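Local coordinates for protein metallophosphoesterase (Clostridium thermocellum, PDB 4J6O) that probably removes 2',3' phosphates from RNA ends as the manganese-binding, calcineurin-like phosphatase domain of the bacterial Pnkp-Hen1 RNA repair system, at residues D9-F14 / L146-L151; K201-Y206 / Y236-R241; V98-K103 / R117-L122; V67-K72 / I111-D116. All blocks are in the same frame, centred on the assembly; numbering follows the deposited sequence. Where two conformers were deposited one is given.

Overall arrangement
From the N terminus, interaction 1 opens first: the loop 9-14 between strands 6-7 and 14-17 meets the turn 146-151, closing a loop of 131 residues. Nested inside it are interactions 4 and 3, whose segments alternate along the chain (67-72, 98-103, 111-116, 117-122), so they cross. Both use helix 115-122, and they touch through Thr118 and Asp68; their centres lie about 8 Å apart. Interaction 2 follows in series, bringing strand 203-206 of one sheet against 236-241 at the end of a strand of the other. It touches interaction 1, through Tyr238 and Asp147, on the opposite side of the chain's centre from interactions 3 and 4.

Interaction 1. Residues D9-F14 / L146-L151; sequences DEHGPF and LDDGKL
Asp147 OD1 takes a hydrogen bond from His11 ND1 at 2.7 Å, with an N-H...O angle of 161°. The acceptor lies in the imidazole plane and presents its anti lone pair, while ring and carboxylate planes stand 83° apart. The Asp147 side chain has CG anti to the backbone N (chi1 -170°), which brings the carboxylate up to the ring edge; its other oxygen, OD2, is bonded to the hydroxyl of Tyr238. Asp148 adds a second carboxylate, OD2 approaching His11 CE1 obliquely at 3.5 Å. The backbones also meet, Asp147 N donating a weak, bent bond to Glu10 O over 2.8 Å.

Below this polar layer, the Phe14 ring touches both strand ends of the hairpin: CZ lies 3.6 Å from Leu146 CD2, and CD2 lies 3.6 Å from Leu151 CD2. Lys150 and Leu151 both face Leu146 in a classic beta bulge at the turn joining strands 143-146 and 151-154. Each oxygen of the buried Asp147 carboxylate thus has a named partner, and two carboxylates beside one imidazole would be expected to raise the basicity of His11 and favour its protonated form.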
loop_
_atom_site.group_PDB
_atom_site.type_symbol
_atom_site.label_atom_id
_atom_site.label_comp_id
_atom_site.label_asym_id
_atom_site.label_seq_id
_atom_site.Cartn_x
_atom_site.Cartn_y
_atom_site.Cartn_z
ATOM N N ASP A 9 16.273 12.084 4.298
ATOM C CA ASP A 9 16.428 13.374 3.626
ATOM C C ASP A 9 15.166 13.821 2.871
ATOM O O ASP A 9 15.129 14.916 2.276
ATOM C CB ASP A 9 17.637 13.352 2.689
ATOM C CG ASP A 9 17.710 12.090 1.840
ATOM O OD1 ASP A 9 16.847 11.187 1.952
ATOM O OD2 ASP A 9 18.672 12.004 1.056
ATOM N N GLU A 10 14.142 12.988 2.910
ATOM C CA GLU A 10 12.863 13.294 2.279
ATOM C C GLU A 10 11.893 13.864 3.313
ATOM O O GLU A 10 11.453 13.156 4.243
ATOM C CB GLU A 10 12.290 12.043 1.616
ATOM C CG GLU A 10 13.071 11.562 0.394
ATOM C CD GLU A 10 12.798 12.401 -0.862
ATOM O OE1 GLU A 10 11.642 12.878 -1.057
ATOM O OE2 GLU A 10 13.754 12.583 -1.653
ATOM N N HIS A 11 11.539 15.141 3.151
ATOM C CA HIS A 11 10.780 15.794 4.211
ATOM C C HIS A 11 9.304 15.982 3.873
ATOM O O HIS A 11 8.521 16.303 4.749
ATOM C CB HIS A 11 11.457 17.115 4.617
ATOM C CG HIS A 11 12.905 16.950 4.977
ATOM N ND1 HIS A 11 13.314 16.374 6.161
ATOM C CD2 HIS A 11 14.035 17.231 4.286
ATOM C CE1 HIS A 11 14.637 16.340 6.196
ATOM N NE2 HIS A 11 15.101 16.855 5.071
ATOM N N GLY A 12 8.933 15.738 2.615
ATOM C CA GLY A 12 7.558 15.863 2.182
ATOM C C GLY A 12 7.319 17.326 1.880
ATOM O O GLY A 12 8.281 18.043 1.640
ATOM N N PRO A 13 6.067 17.779 1.966
ATOM C CA PRO A 13 4.889 17.030 2.445
ATOM C C PRO A 13 4.540 15.744 1.702
ATOM O O PRO A 13 4.885 15.632 0.525
ATOM C CB PRO A 13 3.731 17.999 2.177
ATOM C CG PRO A 13 4.374 19.354 2.299
ATOM C CD PRO A 13 5.739 19.183 1.673
ATOM N N PHE A 14 3.831 14.834 2.373
ATOM C CA PHE A 14 3.458 13.558 1.741
ATOM C C PHE A 14 1.980 13.358 1.906
ATOM O O PHE A 14 1.390 13.811 2.880
ATOM C CB PHE A 14 4.106 12.364 2.464
ATOM C CG PHE A 14 5.591 12.407 2.490
ATOM C CD1 PHE A 14 6.311 12.245 1.331
ATOM C CD2 PHE A 14 6.275 12.599 3.696
ATOM C CE1 PHE A 14 7.694 12.259 1.359
ATOM C CE2 PHE A 14 7.648 12.581 3.740
ATOM C CZ PHE A 14 8.374 12.450 2.578
ATOM N N LEU A 146 11.474 8.168 6.961
ATOM C CA LEU A 146 11.519 9.439 6.261
ATOM C C LEU A 146 11.650 10.608 7.235
ATOM O O LEU A 146 11.474 10.437 8.450
ATOM C CB LEU A 146 10.198 9.617 5.515
ATOM C CG LEU A 146 9.935 8.540 4.477
ATOM C CD1 LEU A 146 8.514 7.989 4.652
ATOM C CD2 LEU A 146 9.943 9.213 3.152
ATOM N N ASP A 147 11.990 11.779 6.676
ATOM C CA ASP A 147 11.900 13.063 7.387
ATOM C C ASP A 147 12.592 13.020 8.739
ATOM O O ASP A 147 11.951 13.134 9.800
ATOM C CB ASP A 147 10.437 13.474 7.570
ATOM C CG ASP A 147 10.321 14.897 8.085
ATOM O OD1 ASP A 147 11.267 15.689 7.804
ATOM O OD2 ASP A 147 9.328 15.194 8.777
ATOM N N ASP A 148 13.908 12.827 8.669
ATOM C CA ASP A 148 14.764 12.804 9.853
ATOM C C ASP A 148 14.323 11.785 10.877
ATOM O O ASP A 148 14.513 11.996 12.073
ATOM C CB ASP A 148 14.840 14.199 10.511
ATOM C CG ASP A 148 15.532 15.209 9.639
ATOM O OD1 ASP A 148 16.488 14.825 8.954
ATOM O OD2 ASP A 148 15.134 16.385 9.631
ATOM N N GLY A 149 13.706 10.688 10.417
ATOM C CA GLY A 149 13.214 9.668 11.332
ATOM C C GLY A 149 11.903 10.001 12.029
ATOM O O GLY A 149 11.510 9.324 12.970
ATOM N N LYS A 150 11.180 11.007 11.555
ATOM C CA LYS A 150 9.943 11.370 12.203
ATOM C C LYS A 150 8.738 10.595 11.658
ATOM O O LYS A 150 7.653 10.589 12.259
ATOM C CB LYS A 150 9.676 12.877 12.007
ATOM C CG LYS A 150 10.610 13.707 12.829
ATOM C CD LYS A 150 10.571 15.159 12.331
ATOM C CE LYS A 150 11.640 16.018 13.040
ATOM N NZ LYS A 150 11.796 17.375 12.323
ATOM N N LEU A 151 8.936 9.903 10.535
ATOM C CA LEU A 151 7.831 9.222 9.892
ATOM C C LEU A 151 8.330 7.893 9.389
ATOM O O LEU A 151 9.415 7.838 8.804
ATOM C CB LEU A 151 7.329 10.081 8.730
ATOM C CG LEU A 151 6.274 9.466 7.757
ATOM C CD1 LEU A 151 4.960 9.149 8.464
ATOM C CD2 LEU A 151 6.109 10.352 6.459
#

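Interaction 2. Residues K201-Y206 / Y236-R241; sequences KALVVY and YRYPER
Leu203 and Tyr236 approach from opposite directions, and the leucine methyl CD2 is the point on which the contact turns. It sits 3.4 Å from Tyr236 OH, reaching the phenol end of the ring from an oblique direction. The same methyl meets Tyr238 differently, near the ring plane at the edge, 4.0 Å from CD2 of that tyrosine. Its third neighbour is the guanidinium of Arg241, which lies flat against it: Leu203 CD2 stands 3.8 Å above the plane, over its centre. Arg241 is extended from CG to NE, and this straight chain carries the guanidinium back from the loop to the leucine.

Val205, two residues along the strand, places CG2 over one face of the Tyr236 ring, 4.1 Å from Tyr236 CD1 and offset toward the rim. Tyr236 has CG anti to its own nitrogen (chi1 -178°), which projects the ring from its strand toward both aliphatic residues. No hydrogen bond joins the segments; the polar end of Tyr238 is instead held by Asp147.

The axes of the short segments 203-206 and 236-238 approach to 10.1 Å, N-to-C directions 147° apart, a separation too wide for backbone pairing and consistent with face packing of the two sheets of a calcineurin-like fold. Strand 203-206 lies between 151-154 and 220-222 in one sheet, while 232-238 lies between 14-17 and 242-247 in the other.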
loop_
_atom_site.group_PDB
_atom_site.type_symbol
_atom_site.label_atom_id
_atom_site.label_comp_id
_atom_site.label_asym_id
_atom_site.label_seq_id
_atom_site.Cartn_x
_atom_site.Cartn_y
_atom_site.Cartn_z
ATOM N N LYS A 201 9.679 6.775 18.457
ATOM C CA LYS A 201 9.671 8.193 18.161
ATOM C C LYS A 201 8.910 8.514 16.877
ATOM O O LYS A 201 8.187 9.508 16.820
ATOM C CB LYS A 201 11.113 8.700 18.048
ATOM C CG LYS A 201 11.285 9.953 17.187
ATOM C CD LYS A 201 12.747 10.157 16.789
ATOM C CE LYS A 201 12.911 11.270 15.766
ATOM N NZ LYS A 201 14.250 11.153 15.107
ATOM N N ALA A 202 9.100 7.691 15.847
ATOM C CA ALA A 202 8.501 7.980 14.535
ATOM C C ALA A 202 7.019 7.706 14.544
ATOM O O ALA A 202 6.556 6.709 15.108
ATOM C CB ALA A 202 9.118 7.166 13.481
ATOM N N LEU A 203 6.272 8.587 13.904
ATOM C CA LEU A 203 4.888 8.292 13.614
ATOM C C LEU A 203 4.863 7.184 12.553
ATOM O O LEU A 203 5.524 7.325 11.523
ATOM C CB LEU A 203 4.267 9.541 13.022
ATOM C CG LEU A 203 2.899 9.399 12.350
ATOM C CD1 LEU A 203 1.842 9.038 13.367
ATOM C CD2 LEU A 203 2.530 10.728 11.656
ATOM N N VAL A 204 4.109 6.092 12.778
ATOM C CA VAL A 204 4.056 5.027 11.780
ATOM C C VAL A 204 2.702 5.058 11.136
ATOM O O VAL A 204 1.692 4.873 11.807
ATOM C CB VAL A 204 4.245 3.607 12.413
ATOM C CG1 VAL A 204 4.304 2.542 11.326
ATOM C CG2 VAL A 204 5.493 3.605 13.319
ATOM N N VAL A 205 2.685 5.289 9.821
ATOM C CA VAL A 205 1.414 5.263 9.065
ATOM C C VAL A 205 1.456 3.963 8.257
ATOM O O VAL A 205 2.421 3.700 7.529
ATOM C CB VAL A 205 1.331 6.469 8.162
ATOM C CG1 VAL A 205 0.008 6.497 7.417
ATOM C CG2 VAL A 205 1.508 7.769 8.982
ATOM N N TYR A 206 0.413 3.159 8.402
ATOM C CA TYR A 206 0.399 1.829 7.820
ATOM C C TYR A 206 -1.007 1.445 7.420
ATOM O O TYR A 206 -1.934 2.244 7.622
ATOM C CB TYR A 206 1.045 0.805 8.818
ATOM C CG TYR A 206 0.208 0.542 10.059
ATOM C CD1 TYR A 206 0.126 1.469 11.104
ATOM C CD2 TYR A 206 -0.444 -0.667 10.188
ATOM C CE1 TYR A 206 -0.655 1.207 12.218
ATOM C CE2 TYR A 206 -1.232 -0.956 11.292
ATOM C CZ TYR A 206 -1.338 0.007 12.294
ATOM O OH TYR A 206 -2.093 -0.267 13.395
ATOM N N TYR A 236 -3.537 10.160 4.300
ATOM C CA TYR A 236 -3.096 10.864 5.488
ATOM C C TYR A 236 -2.090 11.903 5.034
ATOM O O TYR A 236 -1.070 11.576 4.387
ATOM C CB TYR A 236 -2.466 9.845 6.482
ATOM C CG TYR A 236 -1.987 10.433 7.800
ATOM C CD1 TYR A 236 -0.729 11.050 7.898
ATOM C CD2 TYR A 236 -2.735 10.296 8.948
ATOM C CE1 TYR A 236 -0.295 11.567 9.130
ATOM C CE2 TYR A 236 -2.302 10.784 10.171
ATOM C CZ TYR A 236 -1.091 11.404 10.246
ATOM O OH TYR A 236 -0.682 11.842 11.478
ATOM N N ARG A 237 -2.397 13.189 5.321
ATOM C CA ARG A 237 -1.535 14.253 4.854
ATOM C C ARG A 237 -0.521 14.533 5.952
ATOM O O ARG A 237 -0.863 14.685 7.121
ATOM C CB ARG A 237 -2.376 15.512 4.567
ATOM C CG ARG A 237 -3.529 15.188 3.697
ATOM C CD ARG A 237 -4.231 16.451 3.200
ATOM N NE ARG A 237 -3.468 17.194 2.216
ATOM C CZ ARG A 237 -3.143 18.496 2.362
ATOM N NH1 ARG A 237 -3.457 19.189 3.463
ATOM N NH2 ARG A 237 -2.479 19.123 1.410
ATOM N N TYR A 238 0.739 14.476 5.569
ATOM C CA TYR A 238 1.870 14.692 6.459
ATOM C C TYR A 238 2.685 15.892 5.978
ATOM O O TYR A 238 3.026 15.955 4.810
ATOM C CB TYR A 238 2.755 13.444 6.405
ATOM C CG TYR A 238 3.957 13.528 7.320
ATOM C CD1 TYR A 238 5.114 14.121 6.882
ATOM C CD2 TYR A 238 3.912 13.031 8.627
ATOM C CE1 TYR A 238 6.222 14.221 7.726
ATOM C CE2 TYR A 238 5.019 13.106 9.470
ATOM C CZ TYR A 238 6.162 13.734 9.008
ATOM O OH TYR A 238 7.280 13.839 9.824
ATOM N N PRO A 239 3.072 16.811 6.895
ATOM C CA PRO A 239 2.975 16.749 8.355
ATOM C C PRO A 239 1.721 17.343 8.937
ATOM O O PRO A 239 1.666 17.423 10.180
ATOM C CB PRO A 239 4.182 17.575 8.814
ATOM C CG PRO A 239 4.254 18.628 7.753
ATOM C CD PRO A 239 3.943 17.912 6.452
ATOM N N GLU A 240 0.735 17.686 8.107
ATOM C CA GLU A 240 -0.520 18.228 8.606
ATOM C C GLU A 240 -1.295 17.301 9.524
ATOM O O GLU A 240 -2.122 17.754 10.320
ATOM C CB GLU A 240 -1.399 18.680 7.434
ATOM C CG GLU A 240 -0.760 19.733 6.571
ATOM C CD GLU A 240 0.108 19.191 5.471
ATOM O OE1 GLU A 240 0.389 17.962 5.453
ATOM O OE2 GLU A 240 0.551 19.990 4.617
ATOM N N ARG A 241 -1.046 15.981 9.402
ATOM C CA ARG A 241 -1.773 15.015 10.207
ATOM C C ARG A 241 -3.280 15.205 10.005
ATOM O O ARG A 241 -4.057 15.230 10.955
ATOM C CB ARG A 241 -1.320 15.054 11.678
ATOM C CG ARG A 241 0.210 14.846 11.774
ATOM C CD ARG A 241 0.678 14.378 13.101
ATOM N NE ARG A 241 2.128 14.386 13.146
ATOM C CZ ARG A 241 2.836 13.736 14.054
ATOM N NH1 ARG A 241 4.158 13.823 14.037
ATOM N NH2 ARG A 241 2.211 13.030 14.996
#

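Interaction 3. Residues V98-K103 / R117-L122; sequences VKLLRK and RTLEQL
Leu100 carries a helix-to-helix contact in the alpha/beta, calcineurin-like fold, where helices 95-104 and 115-122 pass with their short axes 11.9 Å apart at 55°. From its CB, which points toward the partner helix, the chain continues to CG, set anti to the backbone N (chi1 170°), and there divides. The CD2 branch meets Thr118 CG2 at 3.8 Å. The CD1 branch meets the same threonine methyl at 3.7 Å, tip to tip, and also Leu119 CD2 at 4.1 Å and Leu122 CD1 at 4.2 Å. Leu119 slides past Leu100 in the opposite direction instead of meeting it end on.

Thr118 turns its two branches to different tasks: CG2 faces the leucine, while OG1 is hydrogen-bonded to Asp68. Around this core, Leu100 also packs on Ile137 of helix 127-138, and Leu122 on Thr74 of helix 73-86. At the more exposed margin, Lys103 contributes its aliphatic chain, CE lying 4.3 Å from Leu119 CD1.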
loop_
_atom_site.group_PDB
_atom_site.type_symbol
_atom_site.label_atom_id
_atom_site.label_comp_id
_atom_site.label_asym_id
_atom_site.label_seq_id
_atom_site.Cartn_x
_atom_site.Cartn_y
_atom_site.Cartn_z
ATOM N N VAL A 98 3.393 -8.758 -3.402
ATOM C CA VAL A 98 4.523 -9.720 -3.365
ATOM C C VAL A 98 4.051 -11.102 -3.770
ATOM O O VAL A 98 4.765 -11.849 -4.462
ATOM C CB VAL A 98 5.183 -9.723 -1.962
ATOM C CG1 VAL A 98 6.150 -10.912 -1.764
ATOM C CG2 VAL A 98 5.917 -8.409 -1.775
ATOM N N LYS A 99 2.845 -11.474 -3.338
ATOM C CA LYS A 99 2.330 -12.780 -3.760
ATOM C C LYS A 99 2.103 -12.778 -5.274
ATOM O O LYS A 99 2.345 -13.779 -5.951
ATOM C CB LYS A 99 1.034 -13.100 -3.042
ATOM C CG LYS A 99 0.299 -14.317 -3.604
ATOM C CD LYS A 99 -0.700 -14.843 -2.577
ATOM C CE LYS A 99 -1.549 -15.948 -3.164
ATOM N NZ LYS A 99 -2.766 -16.175 -2.342
ATOM N N LEU A 100 1.638 -11.653 -5.825
ATOM C CA LEU A 100 1.447 -11.582 -7.265
ATOM C C LEU A 100 2.769 -11.738 -7.966
ATOM O O LEU A 100 2.840 -12.429 -8.997
ATOM C CB LEU A 100 0.823 -10.244 -7.693
ATOM C CG LEU A 100 0.795 -9.984 -9.214
ATOM C CD1 LEU A 100 -0.082 -10.956 -9.996
ATOM C CD2 LEU A 100 0.371 -8.510 -9.480
ATOM N N LEU A 101 3.801 -11.073 -7.433
ATOM C CA LEU A 101 5.157 -11.207 -8.018
ATOM C C LEU A 101 5.628 -12.662 -8.034
ATOM O O LEU A 101 6.155 -13.140 -9.062
ATOM C CB LEU A 101 6.170 -10.301 -7.309
ATOM C CG LEU A 101 7.637 -10.472 -7.732
ATOM C CD1 LEU A 101 7.776 -10.230 -9.187
ATOM C CD2 LEU A 101 8.524 -9.538 -6.969
ATOM N N ARG A 102 5.384 -13.392 -6.945
ATOM C CA ARG A 102 5.773 -14.816 -6.895
ATOM C C ARG A 102 5.014 -15.607 -7.948
ATOM O O ARG A 102 5.581 -16.484 -8.573
ATOM C CB ARG A 102 5.498 -15.388 -5.511
ATOM C CG ARG A 102 6.471 -14.840 -4.515
ATOM C CD ARG A 102 6.127 -15.165 -3.087
ATOM N NE ARG A 102 7.106 -14.516 -2.221
ATOM C CZ ARG A 102 6.892 -14.192 -0.956
ATOM N NH1 ARG A 102 5.714 -14.455 -0.397
ATOM N NH2 ARG A 102 7.858 -13.600 -0.256
ATOM N N LYS A 103 3.741 -15.282 -8.168
ATOM C CA LYS A 103 2.939 -16.012 -9.148
ATOM C C LYS A 103 3.442 -15.697 -10.569
ATOM O O LYS A 103 3.664 -16.593 -11.380
ATOM C CB LYS A 103 1.449 -15.661 -8.973
ATOM C CG LYS A 103 0.513 -16.181 -10.062
ATOM C CD LYS A 103 0.475 -17.720 -10.108
ATOM C CE LYS A 103 -0.442 -18.190 -11.213
ATOM N NZ LYS A 103 -0.505 -19.678 -11.263
ATOM N N ARG A 117 -8.927 -11.930 -9.881
ATOM C CA ARG A 117 -9.276 -10.741 -10.638
ATOM C C ARG A 117 -8.027 -10.113 -11.239
ATOM O O ARG A 117 -8.060 -9.651 -12.356
ATOM C CB ARG A 117 -9.972 -9.654 -9.785
ATOM C CG ARG A 117 -11.139 -10.131 -8.954
ATOM C CD ARG A 117 -12.200 -10.728 -9.831
ATOM N NE ARG A 117 -13.183 -11.508 -9.079
ATOM C CZ ARG A 117 -14.221 -10.993 -8.426
ATOM N NH1 ARG A 117 -14.427 -9.676 -8.396
ATOM N NH2 ARG A 117 -15.060 -11.803 -7.793
ATOM N N THR A 118 -6.916 -10.107 -10.499
ATOM C CA THR A 118 -5.688 -9.475 -11.000
ATOM C C THR A 118 -5.252 -10.236 -12.256
ATOM O O THR A 118 -4.865 -9.648 -13.274
ATOM C CB THR A 118 -4.539 -9.548 -9.969
ATOM O OG1 THR A 118 -4.905 -8.797 -8.802
ATOM C CG2 THR A 118 -3.199 -8.976 -10.549
ATOM N N LEU A 119 -5.329 -11.554 -12.177
ATOM C CA LEU A 119 -4.775 -12.358 -13.255
ATOM C C LEU A 119 -5.590 -12.206 -14.529
ATOM O O LEU A 119 -5.046 -12.113 -15.632
ATOM C CB LEU A 119 -4.702 -13.812 -12.832
ATOM C CG LEU A 119 -3.665 -14.062 -11.732
ATOM C CD1 LEU A 119 -3.763 -15.521 -11.236
ATOM C CD2 LEU A 119 -2.258 -13.700 -12.203
ATOM N N GLU A 120 -6.904 -12.160 -14.366
ATOM C CA GLU A 120 -7.774 -12.027 -15.523
ATOM C C GLU A 120 -7.705 -10.630 -16.136
ATOM O O GLU A 120 -7.843 -10.469 -17.347
ATOM C CB GLU A 120 -9.200 -12.418 -15.178
ATOM C CG GLU A 120 -9.943 -11.441 -14.337
ATOM C CD GLU A 120 -11.263 -12.014 -13.847
ATOM O OE1 GLU A 120 -11.425 -13.258 -13.854
ATOM O OE2 GLU A 120 -12.146 -11.221 -13.455
ATOM N N GLN A 121 -7.424 -9.637 -15.305
ATOM C CA GLN A 121 -7.199 -8.293 -15.812
ATOM C C GLN A 121 -5.814 -8.133 -16.458
ATOM O O GLN A 121 -5.658 -7.444 -17.469
ATOM C CB GLN A 121 -7.469 -7.262 -14.710
ATOM C CG GLN A 121 -8.967 -7.251 -14.313
ATOM C CD GLN A 121 -9.235 -6.319 -13.136
ATOM O OE1 GLN A 121 -8.576 -5.306 -13.010
ATOM N NE2 GLN A 121 -10.167 -6.709 -12.235
ATOM N N LEU A 122 -4.801 -8.762 -15.877
ATOM C CA LEU A 122 -3.455 -8.701 -16.437
ATOM C C LEU A 122 -3.388 -9.394 -17.797
ATOM O O LEU A 122 -2.636 -8.979 -18.690
ATOM C CB LEU A 122 -2.441 -9.352 -15.488
ATOM C CG LEU A 122 -1.824 -8.414 -14.453
ATOM C CD1 LEU A 122 -0.754 -9.174 -13.714
ATOM C CD2 LEU A 122 -1.246 -7.159 -15.079
#

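Interaction 4. Residues V67-K72 / I111-D116; sequences VDRGPK and ITHGLD
The backbones meet most closely at Arg69 and Gly114, CA to CA 4.0 Å, where Arg69 N donates to Gly114 O over 3.2 Å with an N-H...O angle of 158°. Asp68 CA approaches the same oxygen at 3.4 Å, a CA-H...O contact beside the true bond.

Arg69 and His113 run side by side, pointing the same way; the arginine chain is extended from CG to NE (chi2 -175°), which carries its guanidinium alongside His113. The arginine lays one guanidinium face over the carbonyl oxygen of His113, which stands 3.6 Å above the plane and toward its rim, while NH2 comes within 3.8 Å of His113 CB. Gly114 lies in a type I' turn, Thr112 to Leu115, and is the N-cap residue of helix 115-122; its CA packs against Arg69 CG.

This is the active-site side of the calcineurin-like fold: the loop 67-72 follows soon after the manganese ligand Asp65, and Val67 O is hydrogen-bonded to the ligand His21. Arg69 NH2 binds a citrate, probably from the crystallisation liquor, consistent with a pocket for anions.

Asp68 OD1, the oxygen that also meets Thr118 in helix 115-122, rests 3.3 Å from Leu115 CA. Its other oxygen, OD2, is hydrogen-bonded to His96 ND1, which ties the aspartate to helix 95-104 as well. A water 2.7 Å from Thr112 O also reaches Asp68 OD2, weakly, at 3.5 Å.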
loop_
_atom_site.group_PDB
_atom_site.type_symbol
_atom_site.label_atom_id
_atom_site.label_comp_id
_atom_site.label_asym_id
_atom_site.label_seq_id
_atom_site.Cartn_x
_atom_site.Cartn_y
_atom_site.Cartn_z
ATOM N N VAL A 67 -2.977 -4.432 -5.934
ATOM C CA VAL A 67 -3.622 -5.418 -6.778
ATOM C C VAL A 67 -4.626 -6.260 -6.014
ATOM O O VAL A 67 -4.751 -6.124 -4.810
ATOM C CB VAL A 67 -2.538 -6.331 -7.427
ATOM C CG1 VAL A 67 -1.488 -5.475 -8.191
ATOM C CG2 VAL A 67 -1.809 -7.141 -6.359
ATOM N N ASP A 68 -5.405 -7.056 -6.763
ATOM C CA ASP A 68 -6.434 -7.979 -6.249
ATOM C C ASP A 68 -7.760 -7.316 -5.952
ATOM O O ASP A 68 -7.799 -6.132 -5.591
ATOM C CB ASP A 68 -5.930 -8.744 -5.020
ATOM C CG ASP A 68 -4.815 -9.758 -5.375
ATOM O OD1 ASP A 68 -4.407 -9.836 -6.548
ATOM O OD2 ASP A 68 -4.338 -10.424 -4.444
ATOM N N ARG A 69 -8.843 -8.062 -6.196
ATOM C CA ARG A 69 -10.215 -7.771 -5.757
ATOM C C ARG A 69 -10.961 -6.793 -6.625
ATOM O O ARG A 69 -12.061 -7.077 -7.099
ATOM C CB ARG A 69 -10.319 -7.285 -4.320
ATOM C CG ARG A 69 -9.882 -8.338 -3.286
ATOM C CD ARG A 69 -10.115 -7.836 -1.882
ATOM N NE ARG A 69 -9.800 -8.862 -0.866
ATOM C CZ ARG A 69 -8.768 -8.793 -0.034
ATOM N NH1 ARG A 69 -7.895 -7.781 -0.103
ATOM N NH2 ARG A 69 -8.567 -9.761 0.871
ATOM N N GLY A 70 -10.366 -5.623 -6.818
ATOM C CA GLY A 70 -11.105 -4.552 -7.488
ATOM C C GLY A 70 -11.160 -4.585 -9.005
ATOM O O GLY A 70 -10.541 -5.432 -9.653
ATOM N N PRO A 71 -11.871 -3.628 -9.604
ATOM C CA PRO A 71 -12.270 -3.689 -11.008
ATOM C C PRO A 71 -11.267 -3.140 -12.004
ATOM O O PRO A 71 -11.433 -3.425 -13.193
ATOM C CB PRO A 71 -13.515 -2.799 -11.036
ATOM C CG PRO A 71 -13.202 -1.791 -10.001
ATOM C CD PRO A 71 -12.583 -2.546 -8.879
ATOM N N LYS A 72 -10.241 -2.410 -11.541
ATOM C CA LYS A 72 -9.364 -1.659 -12.438
ATOM C C LYS A 72 -7.909 -1.788 -11.991
ATOM O O LYS A 72 -7.163 -0.832 -11.884
ATOM C CB LYS A 72 -9.820 -0.188 -12.551
ATOM C CG LYS A 72 -11.047 -0.051 -13.421
ATOM C CD LYS A 72 -11.388 1.415 -13.595
ATOM C CE LYS A 72 -12.696 1.598 -14.391
ATOM N NZ LYS A 72 -12.803 3.062 -14.793
ATOM N N ILE A 111 -4.825 -19.403 -5.623
ATOM C CA ILE A 111 -5.583 -18.283 -6.208
ATOM C C ILE A 111 -6.744 -17.865 -5.287
ATOM O O ILE A 111 -7.844 -18.432 -5.330
ATOM C CB ILE A 111 -6.103 -18.621 -7.609
ATOM C CG1 ILE A 111 -4.964 -19.115 -8.511
ATOM C CG2 ILE A 111 -6.839 -17.409 -8.235
ATOM C CD1 ILE A 111 -3.720 -18.244 -8.537
ATOM N N THR A 112 -6.474 -16.896 -4.434
ATOM C CA THR A 112 -7.411 -16.530 -3.390
ATOM C C THR A 112 -7.393 -15.025 -3.149
ATOM O O THR A 112 -6.457 -14.310 -3.557
ATOM C CB THR A 112 -7.009 -17.190 -2.056
ATOM O OG1 THR A 112 -5.628 -16.941 -1.811
ATOM C CG2 THR A 112 -7.221 -18.724 -2.143
ATOM N N HIS A 113 -8.431 -14.607 -2.428
ATOM C CA HIS A 113 -8.526 -13.240 -1.926
ATOM C C HIS A 113 -8.381 -12.241 -3.032
ATOM O O HIS A 113 -7.764 -11.179 -2.810
ATOM C CB HIS A 113 -7.462 -12.990 -0.880
ATOM C CG HIS A 113 -7.595 -13.877 0.316
ATOM N ND1 HIS A 113 -6.619 -14.769 0.691
ATOM C CD2 HIS A 113 -8.603 -14.024 1.208
ATOM C CE1 HIS A 113 -7.007 -15.412 1.777
ATOM N NE2 HIS A 113 -8.208 -14.985 2.109
ATOM N N GLY A 114 -8.973 -12.526 -4.194
ATOM C CA GLY A 114 -8.959 -11.515 -5.253
ATOM C C GLY A 114 -7.885 -11.646 -6.309
ATOM O O GLY A 114 -7.872 -10.871 -7.271
ATOM N N LEU A 115 -6.962 -12.591 -6.129
ATOM C CA LEU A 115 -5.881 -12.739 -7.099
ATOM C C LEU A 115 -6.417 -13.135 -8.471
ATOM O O LEU A 115 -5.856 -12.765 -9.510
ATOM C CB LEU A 115 -4.807 -13.742 -6.607
ATOM C CG LEU A 115 -3.665 -14.074 -7.585
ATOM C CD1 LEU A 115 -2.851 -12.856 -8.009
ATOM C CD2 LEU A 115 -2.754 -15.050 -6.877
ATOM N N ASP A 116 -7.518 -13.865 -8.482
ATOM C CA ASP A 116 -8.138 -14.243 -9.743
ATOM C C ASP A 116 -8.454 -12.981 -10.550
ATOM O O ASP A 116 -8.263 -12.965 -11.763
ATOM C CB ASP A 116 -9.412 -15.065 -9.533
ATOM C CG ASP A 116 -10.538 -14.244 -8.887
ATOM O OD1 ASP A 116 -10.286 -13.620 -7.842
ATOM O OD2 ASP A 116 -11.666 -14.236 -9.431
HETATM O O HOH W 1 -4.071 -13.386 -2.663
#